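Truncated hemoglobin from geobacillus stearothermophilus (PDB 2BKM) binds a haem group and oxygen within a small globin fold, consistent with a role in oxygen transport or storage. Local coordinates at residues A[25-30]-A[35-40]; A[49-54]-A[69-74]; A[94-99]-A[104-109]. One frame throughout, in Å; residues are numbered along the deposited sequence. Where two conformers were deposited one is given.

How the contacts relate
The three contacts follow one another along the chain, each closing before the next opens. Contact 1 joins the end of helix 12-29 to the loop before helix 42-55, and contact 2 joins helix 42-55 to helix 71-75. Both border the haem, although their centres are about 18 Å apart and they do not touch each other. Contact 3 lies about 20 Å from contact 1 and 19 Å from contact 2, centre to centre, and joins helices 82-98 and 104-120. It meets contact 1 through salt bridges from Arg25 and Arg26 to Glu98, and contact 2 where Leu52 packs on Phe109. Helix 42-55 thus borders both the haem and helix 104-120. Contacts 1 and 2 line the haem pocket.

Contact 1. Residues A[25-30]-A[35-40]; sequences RRVAAH and PIFPDD. With HEM (protoporphyrin IX containing Fe), chain D.
Val27 and Phe37 carry this contact, and their side chains cross at about a right angle. The CG1 methyl of Val27 lies over one face of the Phe37 ring, 3.7 Å from the ring centroid and only 15° off its normal. This is a CH-pi contact. It is possible because CG1 of Val27 stands anti to the backbone N (chi1 170°). The opposite face of the ring lies against the haem, whose CMA methyl sits over its centre. Ring atom CZ of Phe37 comes within 3.3 Å of haem CHB. The ring is therefore a spacer between a helix and the porphyrin, and it also borders the bound oxygen. With an alanine in place of Phe37, a gap would probably open between Val27 and the haem, and the CMA methyl would lose its aromatic cover. His30 adds a looser contact, its backbone O lying 4.4 Å from Pro35 CD. Its ring nitrogen ND1 is hydrogen-bonded to the backbone N of Asp32. The contact closes the turn between the end of helix 12-29 and the loop before helix 42-55. Phe37 also touches Thr44 on helix 42-55, while His30 packs on Ala87 and Cys91 of helix 82-98.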
loop_
_atom_site.group_PDB
_atom_site.type_symbol
_atom_site.label_atom_id
_atom_site.label_comp_id
_atom_site.label_asym_id
_atom_site.label_seq_id
_atom_site.Cartn_x
_atom_site.Cartn_y
_atom_site.Cartn_z
ATOM N N ARG A 25 -0.270 -8.009 -8.181
ATOM C CA ARG A 25 0.259 -8.536 -9.440
ATOM C C ARG A 25 1.548 -7.804 -9.843
ATOM O O ARG A 25 2.481 -8.413 -10.380
ATOM C CB ARG A 25 -0.757 -8.407 -10.571
ATOM C CG ARG A 25 -1.922 -9.349 -10.441
ATOM C CD ARG A 25 -2.683 -9.365 -11.777
ATOM N NE ARG A 25 -3.331 -8.083 -12.067
ATOM C CZ ARG A 25 -4.571 -7.798 -11.685
ATOM N NH1 ARG A 25 -5.115 -6.620 -11.981
ATOM N NH2 ARG A 25 -5.268 -8.704 -11.001
ATOM N N ARG A 26 1.606 -6.490 -9.596
ATOM C CA ARG A 26 2.798 -5.729 -9.919
ATOM C C ARG A 26 3.940 -6.069 -8.978
ATOM O O ARG A 26 5.073 -6.165 -9.393
ATOM C CB ARG A 26 2.509 -4.227 -9.866
ATOM C CG ARG A 26 1.490 -3.663 -10.869
ATOM C CD ARG A 26 1.604 -4.147 -12.297
ATOM N NE ARG A 26 0.758 -3.249 -13.087
ATOM C CZ ARG A 26 1.194 -2.432 -14.044
ATOM N NH1 ARG A 26 2.474 -2.410 -14.419
ATOM N NH2 ARG A 26 0.321 -1.649 -14.645
ATOM N N VAL A 27 3.634 -6.223 -7.688
ATOM C CA VAL A 27 4.649 -6.556 -6.725
ATOM C C VAL A 27 5.274 -7.876 -7.074
ATOM O O VAL A 27 6.490 -8.002 -7.014
ATOM C CB VAL A 27 4.046 -6.600 -5.296
ATOM C CG1 VAL A 27 5.040 -7.198 -4.311
ATOM C CG2 VAL A 27 3.633 -5.176 -4.844
ATOM N N ALA A 28 4.446 -8.839 -7.456
ATOM C CA ALA A 28 4.973 -10.175 -7.752
ATOM C C ALA A 28 5.981 -10.105 -8.886
ATOM O O ALA A 28 6.904 -10.929 -8.928
ATOM C CB ALA A 28 3.839 -11.129 -8.092
ATOM N N ALA A 29 5.808 -9.140 -9.782
ATOM C CA ALA A 29 6.625 -9.010 -10.997
ATOM C C ALA A 29 7.818 -8.076 -10.779
ATOM O O ALA A 29 8.689 -7.933 -11.642
ATOM C CB ALA A 29 5.778 -8.510 -12.147
ATOM N N HIS A 30 7.882 -7.437 -9.628
ATOM C CA HIS A 30 8.925 -6.461 -9.473
ATOM C C HIS A 30 10.198 -7.052 -8.903
ATOM O O HIS A 30 10.201 -7.570 -7.799
ATOM C CB HIS A 30 8.445 -5.307 -8.614
ATOM C CG HIS A 30 9.247 -4.064 -8.825
ATOM N ND1 HIS A 30 10.595 -3.970 -8.523
ATOM C CD2 HIS A 30 8.895 -2.877 -9.361
ATOM C CE1 HIS A 30 11.028 -2.768 -8.858
ATOM N NE2 HIS A 30 10.013 -2.079 -9.350
ATOM N N PRO A 35 11.561 -10.692 -4.236
ATOM C CA PRO A 35 12.212 -11.691 -3.389
ATOM C C PRO A 35 11.910 -11.522 -1.904
ATOM O O PRO A 35 12.043 -12.514 -1.157
ATOM C CB PRO A 35 13.708 -11.505 -3.686
ATOM C CG PRO A 35 13.792 -10.479 -4.841
ATOM C CD PRO A 35 12.529 -9.677 -4.705
ATOM N N ILE A 36 11.476 -10.325 -1.461
ATOM C CA ILE A 36 11.234 -10.124 -0.026
ATOM C C ILE A 36 9.779 -10.341 0.398
ATOM O O ILE A 36 9.461 -10.364 1.583
ATOM C CB ILE A 36 11.763 -8.781 0.524
ATOM C CG1 ILE A 36 10.965 -7.577 -0.021
ATOM C CG2 ILE A 36 13.254 -8.650 0.242
ATOM C CD1 ILE A 36 11.077 -6.298 0.842
ATOM N N PHE A 37 8.911 -10.499 -0.591
ATOM C CA PHE A 37 7.527 -10.809 -0.320
ATOM C C PHE A 37 7.350 -12.319 -0.380
ATOM O O PHE A 37 8.141 -12.979 -1.055
ATOM C CB PHE A 37 6.641 -10.140 -1.373
ATOM C CG PHE A 37 6.283 -8.726 -1.034
ATOM C CD1 PHE A 37 5.099 -8.450 -0.337
ATOM C CD2 PHE A 37 7.103 -7.671 -1.411
ATOM C CE1 PHE A 37 4.757 -7.151 -0.024
ATOM C CE2 PHE A 37 6.789 -6.354 -1.048
ATOM C CZ PHE A 37 5.609 -6.083 -0.389
ATOM N N PRO A 38 6.298 -12.862 0.277
ATOM C CA PRO A 38 6.008 -14.292 0.198
ATOM C C PRO A 38 5.692 -14.665 -1.238
ATOM O O PRO A 38 5.199 -13.830 -2.004
ATOM C CB PRO A 38 4.763 -14.453 1.067
ATOM C CG PRO A 38 4.757 -13.277 1.983
ATOM C CD PRO A 38 5.327 -12.162 1.140
ATOM N N ASP A 39 5.941 -15.920 -1.615
ATOM C CA ASP A 39 5.650 -16.344 -2.979
ATOM C C ASP A 39 4.150 -16.357 -3.229
ATOM O O ASP A 39 3.684 -16.018 -4.320
ATOM C CB ASP A 39 6.231 -17.729 -3.224
ATOM C CG ASP A 39 7.738 -17.760 -3.047
ATOM O OD1 ASP A 39 8.216 -18.665 -2.333
ATOM O OD2 ASP A 39 8.432 -16.872 -3.609
ATOM N N ASP A 40 3.411 -16.722 -2.191
ATOM C CA ASP A 40 1.977 -16.664 -2.210
ATOM C C ASP A 40 1.545 -15.387 -1.504
ATOM O O ASP A 40 1.731 -15.248 -0.305
ATOM C CB ASP A 40 1.455 -17.849 -1.438
ATOM C CG ASP A 40 -0.015 -18.017 -1.576
ATOM O OD1 ASP A 40 -0.475 -19.147 -1.263
ATOM O OD2 ASP A 40 -0.728 -17.057 -2.000
HETATM C CHA HEM D . 3.730 -6.246 5.119
HETATM C CHB HEM D . 7.245 -4.763 2.184
HETATM C CHC HEM D . 5.414 -0.281 2.428
HETATM C CHD HEM D . 1.434 -2.036 4.458
HETATM C C1A HEM D . 4.799 -6.200 4.270
HETATM C C2A HEM D . 5.621 -7.352 3.965
HETATM C C3A HEM D . 6.593 -6.938 3.154
HETATM C C4A HEM D . 6.415 -5.527 2.933
HETATM C CMA HEM D . 7.704 -7.813 2.545
HETATM C CAA HEM D . 5.377 -8.784 4.471
HETATM C CBA HEM D . 4.150 -9.352 3.782
HETATM C CGA HEM D . 3.607 -10.602 4.446
HETATM O O1A HEM D . 4.234 -11.168 5.402
HETATM O O2A HEM D . 2.500 -11.045 4.047
HETATM C C1B HEM D . 7.069 -3.417 2.045
HETATM C C2B HEM D . 7.986 -2.524 1.365
HETATM C C3B HEM D . 7.490 -1.295 1.466
HETATM C C4B HEM D . 6.239 -1.326 2.186
HETATM C CMB HEM D . 9.279 -2.933 0.629
HETATM C CAB HEM D . 8.127 -0.045 0.882
HETATM C CBB HEM D . 8.016 1.158 1.458
HETATM C C1C HEM D . 4.130 -0.373 2.920
HETATM C C2C HEM D . 3.142 0.679 2.902
HETATM C C3C HEM D . 2.056 0.149 3.482
HETATM C C4C HEM D . 2.331 -1.217 3.850
HETATM C CMC HEM D . 3.318 2.116 2.329
HETATM C CAC HEM D . 0.670 0.775 3.703
HETATM C CBC HEM D . 0.356 2.044 3.483
HETATM C C1D HEM D . 1.710 -3.308 4.849
HETATM C C2D HEM D . 0.812 -4.109 5.643
HETATM C C3D HEM D . 1.531 -5.392 5.853
HETATM C C4D HEM D . 2.811 -5.241 5.206
HETATM C CMD HEM D . -0.595 -3.722 6.120
HETATM C CAD HEM D . 1.020 -6.593 6.624
HETATM C CBD HEM D . 1.587 -6.559 8.049
HETATM C CGD HEM D . 1.165 -7.851 8.706
HETATM O O1D HEM D . 1.813 -8.925 8.475
HETATM O O2D HEM D . 0.120 -7.796 9.410
HETATM N NA HEM D . 5.324 -5.104 3.620
HETATM N NB HEM D . 6.035 -2.640 2.526
HETATM N NC HEM D . 3.601 -1.513 3.476
HETATM N ND HEM D . 2.873 -4.014 4.608
HETATM FE FE HEM D . 4.463 -3.312 3.577
#

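Contact 2. Residues A[49-54]-A[69-74]; sequences KQFLTQ and PMLRAR. With HEM (protoporphyrin IX containing Fe), chain D.
The ring of Phe51 is wedged among Pro69, Leu71 and the rim of the haem, and no hydrogen bond crosses between the two segments. Phe51 reaches out with CG anti to its backbone N (chi1 179°), which carries the ring away from helix 42-55 to this junction. Toward 69-74, CE1 and CZ do the touching. Atom CZ of Phe51 lies 3.4 Å from CD1 of Leu71, and the other methyl of Leu71, CD2, sits over one ring face toward the rim. Pro69 meets the ring from another side. Its CB is 3.5 Å from Phe51 CE1, and its CG lies at the ring edge, in plane. The haem fills the next position: its CMD methyl is 3.4 Å from Phe51 CB, and its CAC and CBC vinyl carbons both approach CE2. Leu71 CD2 also rests 3.7 Å from haem CMD, so one methyl group of the porphyrin touches both side chains. The extended Gln54 side chain meets Pro69 from the opposite direction, with NE2 3.7 Å from CG of the proline. That amide nitrogen is hydrogen-bonded to Thr63 OG1 of helix 61-66.

Arg74 ties down the start of the second segment. Its NE donates to the backbone O of Pro69 at 2.7 Å, from above the carbonyl plane, and its NH2 is hydrogen-bonded to His68 O. Haem propionate oxygen O2D lies over one face of the Arg74 guanidinium, 3.7 Å from NH1. Leu71 O accepts a hydrogen bond from ND1 of His75, probably the proximal histidine. Helix 42-55 and the short helix 71-75 thus meet at the haem rim, as the E and F helices do in the haem pocket of truncated globins.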
loop_
_atom_site.group_PDB
_atom_site.type_symbol
_atom_site.label_atom_id
_atom_site.label_comp_id
_atom_site.label_asym_id
_atom_site.label_seq_id
_atom_site.Cartn_x
_atom_site.Cartn_y
_atom_site.Cartn_z
ATOM N N LYS A 49 -5.753 -5.235 2.041
ATOM C CA LYS A 49 -7.118 -4.761 1.842
ATOM C C LYS A 49 -7.702 -4.258 3.162
ATOM O O LYS A 49 -8.311 -3.191 3.239
ATOM C CB LYS A 49 -7.984 -5.858 1.264
ATOM C CG LYS A 49 -9.393 -5.363 1.068
ATOM C CD LYS A 49 -10.244 -6.206 0.164
ATOM C CE LYS A 49 -11.254 -5.324 -0.601
ATOM N NZ LYS A 49 -11.925 -4.108 0.047
ATOM N N GLN A 50 -7.494 -5.039 4.230
ATOM C CA GLN A 50 -7.967 -4.612 5.550
ATOM C C GLN A 50 -7.291 -3.331 6.010
ATOM O O GLN A 50 -7.936 -2.393 6.475
ATOM C CB GLN A 50 -7.706 -5.707 6.586
ATOM C CG GLN A 50 -8.508 -6.948 6.316
ATOM C CD GLN A 50 -8.140 -8.035 7.263
ATOM O OE1 GLN A 50 -6.969 -8.279 7.517
ATOM N NE2 GLN A 50 -9.138 -8.680 7.818
ATOM N N PHE A 51 -5.969 -3.264 5.822
ATOM C CA PHE A 51 -5.241 -2.112 6.266
ATOM C C PHE A 51 -5.647 -0.839 5.527
ATOM O O PHE A 51 -5.883 0.170 6.147
ATOM C CB PHE A 51 -3.731 -2.316 6.138
ATOM C CG PHE A 51 -2.987 -1.118 6.570
ATOM C CD1 PHE A 51 -2.891 -0.835 7.919
ATOM C CD2 PHE A 51 -2.487 -0.186 5.631
ATOM C CE1 PHE A 51 -2.262 0.365 8.353
ATOM C CE2 PHE A 51 -1.870 0.980 6.032
ATOM C CZ PHE A 51 -1.754 1.289 7.388
ATOM N N LEU A 52 -5.700 -0.921 4.204
ATOM C CA LEU A 52 -5.968 0.278 3.436
ATOM C C LEU A 52 -7.388 0.770 3.719
ATOM O O LEU A 52 -7.623 1.968 3.798
ATOM C CB LEU A 52 -5.789 0.013 1.949
ATOM C CG LEU A 52 -4.322 -0.182 1.519
ATOM C CD1 LEU A 52 -4.311 -0.524 0.068
ATOM C CD2 LEU A 52 -3.510 1.077 1.817
ATOM N N THR A 53 -8.303 -0.166 3.971
ATOM C CA THR A 53 -9.662 0.219 4.346
ATOM C C THR A 53 -9.628 1.100 5.589
ATOM O O THR A 53 -10.181 2.188 5.620
ATOM C CB THR A 53 -10.496 -1.069 4.582
ATOM O OG1 THR A 53 -10.629 -1.747 3.326
ATOM C CG2 THR A 53 -11.869 -0.688 5.160
ATOM N N GLN A 54 -8.932 0.627 6.609
ATOM C CA GLN A 54 -8.824 1.361 7.846
ATOM C C GLN A 54 -8.034 2.648 7.676
ATOM O O GLN A 54 -8.413 3.676 8.183
ATOM C CB GLN A 54 -8.199 0.390 8.847
ATOM C CG GLN A 54 -7.780 0.904 10.171
ATOM C CD GLN A 54 -7.291 -0.243 11.014
ATOM O OE1 GLN A 54 -7.809 -1.355 10.933
ATOM N NE2 GLN A 54 -6.284 0.017 11.831
ATOM N N PRO A 69 -1.684 -1.586 13.614
ATOM C CA PRO A 69 -0.780 -1.720 12.471
ATOM C C PRO A 69 0.707 -1.684 12.825
ATOM O O PRO A 69 1.462 -2.494 12.299
ATOM C CB PRO A 69 -1.169 -0.529 11.601
ATOM C CG PRO A 69 -2.640 -0.264 11.933
ATOM C CD PRO A 69 -2.717 -0.565 13.412
ATOM N N MET A 70 1.109 -0.778 13.707
ATOM C CA MET A 70 2.529 -0.581 14.052
ATOM C C MET A 70 3.392 -0.886 12.828
ATOM O O MET A 70 4.329 -1.714 12.862
ATOM C CB MET A 70 2.943 -1.433 15.255
ATOM C CG MET A 70 2.759 -2.905 15.106
ATOM S SD MET A 70 3.325 -3.755 16.604
ATOM C CE MET A 70 3.710 -5.383 15.933
ATOM N N LEU A 71 3.073 -0.207 11.736
ATOM C CA LEU A 71 3.580 -0.636 10.451
ATOM C C LEU A 71 5.075 -0.504 10.401
ATOM O O LEU A 71 5.742 -1.378 9.899
ATOM C CB LEU A 71 2.989 0.192 9.325
ATOM C CG LEU A 71 1.636 -0.168 8.726
ATOM C CD1 LEU A 71 1.576 0.658 7.447
ATOM C CD2 LEU A 71 1.442 -1.624 8.444
ATOM N N ARG A 72 5.626 0.586 10.920
ATOM C CA ARG A 72 7.070 0.718 10.827
ATOM C C ARG A 72 7.740 -0.460 11.528
ATOM O O ARG A 72 8.695 -1.052 10.993
ATOM C CB ARG A 72 7.583 2.018 11.403
ATOM C CG ARG A 72 9.103 2.110 11.184
ATOM C CD ARG A 72 9.664 3.388 11.621
ATOM N NE ARG A 72 11.104 3.185 11.815
ATOM C CZ ARG A 72 12.032 3.214 10.856
ATOM N NH1 ARG A 72 13.314 2.993 11.182
ATOM N NH2 ARG A 72 11.718 3.492 9.584
ATOM N N ALA A 73 7.246 -0.800 12.717
ATOM C CA ALA A 73 7.827 -1.912 13.456
ATOM C C ALA A 73 7.727 -3.211 12.699
ATOM O O ALA A 73 8.664 -3.997 12.691
ATOM C CB ALA A 73 7.153 -2.041 14.805
ATOM N N ARG A 74 6.585 -3.467 12.067
ATOM C CA ARG A 74 6.420 -4.691 11.334
ATOM C C ARG A 74 7.368 -4.753 10.154
ATOM O O ARG A 74 7.695 -5.842 9.698
ATOM C CB ARG A 74 4.976 -4.801 10.853
ATOM C CG ARG A 74 3.964 -4.916 11.982
ATOM C CD ARG A 74 2.591 -5.277 11.420
ATOM N NE ARG A 74 1.523 -5.199 12.432
ATOM C CZ ARG A 74 1.021 -6.246 13.085
ATOM N NH1 ARG A 74 1.472 -7.478 12.846
ATOM N NH2 ARG A 74 0.039 -6.049 13.954
HETATM C CHA HEM D . 3.730 -6.246 5.119
HETATM C CHB HEM D . 7.245 -4.763 2.184
HETATM C CHC HEM D . 5.414 -0.281 2.428
HETATM C CHD HEM D . 1.434 -2.036 4.458
HETATM C C1A HEM D . 4.799 -6.200 4.270
HETATM C C2A HEM D . 5.621 -7.352 3.965
HETATM C C3A HEM D . 6.593 -6.938 3.154
HETATM C C4A HEM D . 6.415 -5.527 2.933
HETATM C CMA HEM D . 7.704 -7.813 2.545
HETATM C CAA HEM D . 5.377 -8.784 4.471
HETATM C CBA HEM D . 4.150 -9.352 3.782
HETATM C CGA HEM D . 3.607 -10.602 4.446
HETATM O O1A HEM D . 4.234 -11.168 5.402
HETATM O O2A HEM D . 2.500 -11.045 4.047
HETATM C C1B HEM D . 7.069 -3.417 2.045
HETATM C C2B HEM D . 7.986 -2.524 1.365
HETATM C C3B HEM D . 7.490 -1.295 1.466
HETATM C C4B HEM D . 6.239 -1.326 2.186
HETATM C CMB HEM D . 9.279 -2.933 0.629
HETATM C CAB HEM D . 8.127 -0.045 0.882
HETATM C CBB HEM D . 8.016 1.158 1.458
HETATM C C1C HEM D . 4.130 -0.373 2.920
HETATM C C2C HEM D . 3.142 0.679 2.902
HETATM C C3C HEM D . 2.056 0.149 3.482
HETATM C C4C HEM D . 2.331 -1.217 3.850
HETATM C CMC HEM D . 3.318 2.116 2.329
HETATM C CAC HEM D . 0.670 0.775 3.703
HETATM C CBC HEM D . 0.356 2.044 3.483
HETATM C C1D HEM D . 1.710 -3.308 4.849
HETATM C C2D HEM D . 0.812 -4.109 5.643
HETATM C C3D HEM D . 1.531 -5.392 5.853
HETATM C C4D HEM D . 2.811 -5.241 5.206
HETATM C CMD HEM D . -0.595 -3.722 6.120
HETATM C CAD HEM D . 1.020 -6.593 6.624
HETATM C CBD HEM D . 1.587 -6.559 8.049
HETATM C CGD HEM D . 1.165 -7.851 8.706
HETATM O O1D HEM D . 1.813 -8.925 8.475
HETATM O O2D HEM D . 0.120 -7.796 9.410
HETATM N NA HEM D . 5.324 -5.104 3.620
HETATM N NB HEM D . 6.035 -2.640 2.526
HETATM N NC HEM D . 3.601 -1.513 3.476
HETATM N ND HEM D . 2.873 -4.014 4.608
HETATM FE FE HEM D . 4.463 -3.312 3.577
#

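Contact 3. Residues A[94-99]-A[104-109]; sequences AAMDEI and PAREQF
Helix 94-98 and helix 104-109 run antiparallel, their directions 162° apart and their axes 11.9 Å apart at closest approach. They form the turn end of a helical hairpin, the G-H pair of the globin fold. The backbones come nearest at Met96 and Arg106, and these two residues have the most surface buried by the contact.

Met96 crosses the arginine, with CB over one face of its guanidinium. This CB sits over the centre of the group, 3.5 Å from Arg106 CZ, and the SD of Met96 passes close to NE. Beyond the sulfur, the extended chain brings CE to Phe109, where it makes an off-centre CH-pi contact 4.2 Å from the ring centroid. Phe109 in turn packs on Leu19 of helix 12-29 and on Leu52 and Tyr55 of helix 42-55, so the methionine methyl points into the core of the fold.

On the outer side Asp97 holds the end of Arg106 in a salt bridge. Both terminal nitrogens of the guanidinium grip the single atom OD1: NH2 at 2.7 Å and NH1 at 3.1 Å. The NH2 bond is the straighter, with an angle of 154° at the hydrogen. OD1 lies near the guanidinium plane, while the carboxylate is turned 40° from it. Arg106 NH2 is also hydrogen-bonded to the backbone O of Leu101 in the connecting turn, which ties the turn to the helix pair. Glu107 adds a long ion pair to NE. The other carboxylate oxygen, Asp97 OD2, accepts a hydrogen bond from a water 2.7 Å away, and the same water weakly accepts one from Arg106 NH1.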
loop_
_atom_site.group_PDB
_atom_site.type_symbol
_atom_site.label_atom_id
_atom_site.label_comp_id
_atom_site.label_asym_id
_atom_site.label_seq_id
_atom_site.Cartn_x
_atom_site.Cartn_y
_atom_site.Cartn_z
ATOM N N ALA A 94 1.244 2.297 -10.704
ATOM C CA ALA A 94 0.864 1.504 -11.869
ATOM C C ALA A 94 -0.480 0.809 -11.616
ATOM O O ALA A 94 -1.293 0.700 -12.520
ATOM C CB ALA A 94 1.958 0.457 -12.179
ATOM N N ALA A 95 -0.702 0.341 -10.392
ATOM C CA ALA A 95 -1.954 -0.328 -10.059
ATOM C C ALA A 95 -3.102 0.673 -10.078
ATOM O O ALA A 95 -4.189 0.332 -10.545
ATOM C CB ALA A 95 -1.838 -0.998 -8.696
ATOM N N MET A 96 -2.891 1.878 -9.531
ATOM C CA MET A 96 -3.921 2.911 -9.574
ATOM C C MET A 96 -4.254 3.221 -11.007
ATOM O O MET A 96 -5.433 3.299 -11.347
ATOM C CB MET A 96 -3.489 4.172 -8.831
ATOM C CG MET A 96 -3.415 3.964 -7.348
ATOM S SD MET A 96 -2.634 5.348 -6.524
ATOM C CE MET A 96 -3.099 5.027 -4.833
ATOM N N ASP A 97 -3.227 3.371 -11.839
ATOM C CA ASP A 97 -3.496 3.663 -13.264
ATOM C C ASP A 97 -4.282 2.500 -13.884
ATOM O O ASP A 97 -5.266 2.730 -14.643
ATOM C CB ASP A 97 -2.221 3.832 -14.045
ATOM C CG ASP A 97 -1.434 5.046 -13.671
ATOM O OD1 ASP A 97 -1.950 5.965 -13.007
ATOM O OD2 ASP A 97 -0.236 5.086 -14.056
ATOM N N GLU A 98 -3.902 1.277 -13.554
ATOM C CA GLU A 98 -4.472 0.097 -14.229
ATOM C C GLU A 98 -5.942 -0.002 -13.910
ATOM O O GLU A 98 -6.716 -0.389 -14.773
ATOM C CB GLU A 98 -3.763 -1.145 -13.742
ATOM C CG GLU A 98 -4.308 -2.438 -14.307
ATOM C CD GLU A 98 -3.452 -3.633 -13.909
ATOM O OE1 GLU A 98 -3.952 -4.754 -14.031
ATOM O OE2 GLU A 98 -2.289 -3.440 -13.481
ATOM N N ILE A 99 -6.344 0.324 -12.688
ATOM C CA ILE A 99 -7.751 0.158 -12.306
ATOM C C ILE A 99 -8.541 1.388 -12.693
ATOM O O ILE A 99 -9.746 1.484 -12.408
ATOM C CB ILE A 99 -7.942 -0.173 -10.827
ATOM C CG1 ILE A 99 -7.524 1.019 -9.910
ATOM C CG2 ILE A 99 -7.178 -1.466 -10.493
ATOM C CD1 ILE A 99 -8.140 0.888 -8.507
ATOM N N PRO A 104 -8.105 13.839 -7.793
ATOM C CA PRO A 104 -7.519 14.395 -6.586
ATOM C C PRO A 104 -7.622 13.484 -5.388
ATOM O O PRO A 104 -6.710 13.514 -4.555
ATOM C CB PRO A 104 -8.265 15.739 -6.402
ATOM C CG PRO A 104 -9.502 15.555 -7.223
ATOM C CD PRO A 104 -9.187 14.679 -8.341
ATOM N N ALA A 105 -8.689 12.711 -5.259
ATOM C CA ALA A 105 -8.774 11.743 -4.172
ATOM C C ALA A 105 -7.706 10.684 -4.363
ATOM O O ALA A 105 -7.050 10.335 -3.394
ATOM C CB ALA A 105 -10.140 11.109 -4.176
ATOM N N ARG A 106 -7.497 10.200 -5.583
ATOM C CA ARG A 106 -6.358 9.314 -5.806
ATOM C C ARG A 106 -5.073 9.954 -5.345
ATOM O O ARG A 106 -4.263 9.286 -4.665
ATOM C CB ARG A 106 -6.226 8.981 -7.267
ATOM C CG ARG A 106 -5.039 8.085 -7.501
ATOM C CD ARG A 106 -4.474 8.381 -8.782
ATOM N NE ARG A 106 -3.076 7.977 -8.985
ATOM C CZ ARG A 106 -2.680 7.330 -10.078
ATOM N NH1 ARG A 106 -1.390 7.051 -10.206
ATOM N NH2 ARG A 106 -3.538 6.909 -11.015
ATOM N N GLU A 107 -4.836 11.214 -5.707
ATOM C CA GLU A 107 -3.521 11.762 -5.382
ATOM C C GLU A 107 -3.367 12.005 -3.911
ATOM O O GLU A 107 -2.261 11.873 -3.358
ATOM C CB GLU A 107 -3.228 13.039 -6.178
ATOM C CG GLU A 107 -3.392 12.874 -7.644
ATOM C CD GLU A 107 -2.423 11.971 -8.292
ATOM O OE1 GLU A 107 -1.537 11.320 -7.641
ATOM O OE2 GLU A 107 -2.553 11.928 -9.551
ATOM N N GLN A 108 -4.452 12.367 -3.243
ATOM C CA GLN A 108 -4.397 12.566 -1.796
ATOM C C GLN A 108 -4.038 11.233 -1.132
ATOM O O GLN A 108 -3.189 11.165 -0.218
ATOM C CB GLN A 108 -5.762 13.018 -1.258
ATOM C CG GLN A 108 -6.079 14.461 -1.489
ATOM C CD GLN A 108 -7.557 14.778 -1.298
ATOM O OE1 GLN A 108 -8.039 15.800 -1.812
ATOM N NE2 GLN A 108 -8.280 13.924 -0.592
ATOM N N PHE A 109 -4.689 10.175 -1.571
ATOM C CA PHE A 109 -4.388 8.840 -1.057
ATOM C C PHE A 109 -2.935 8.464 -1.364
ATOM O O PHE A 109 -2.199 8.018 -0.480
ATOM C CB PHE A 109 -5.378 7.871 -1.726
ATOM C CG PHE A 109 -5.183 6.425 -1.413
ATOM C CD1 PHE A 109 -5.765 5.484 -2.257
ATOM C CD2 PHE A 109 -4.506 5.977 -0.274
ATOM C CE1 PHE A 109 -5.663 4.108 -1.994
ATOM C CE2 PHE A 109 -4.402 4.606 -0.005
ATOM C CZ PHE A 109 -4.931 3.673 -0.869
HETATM O O HOH W 1 0.879 6.986 -12.490
#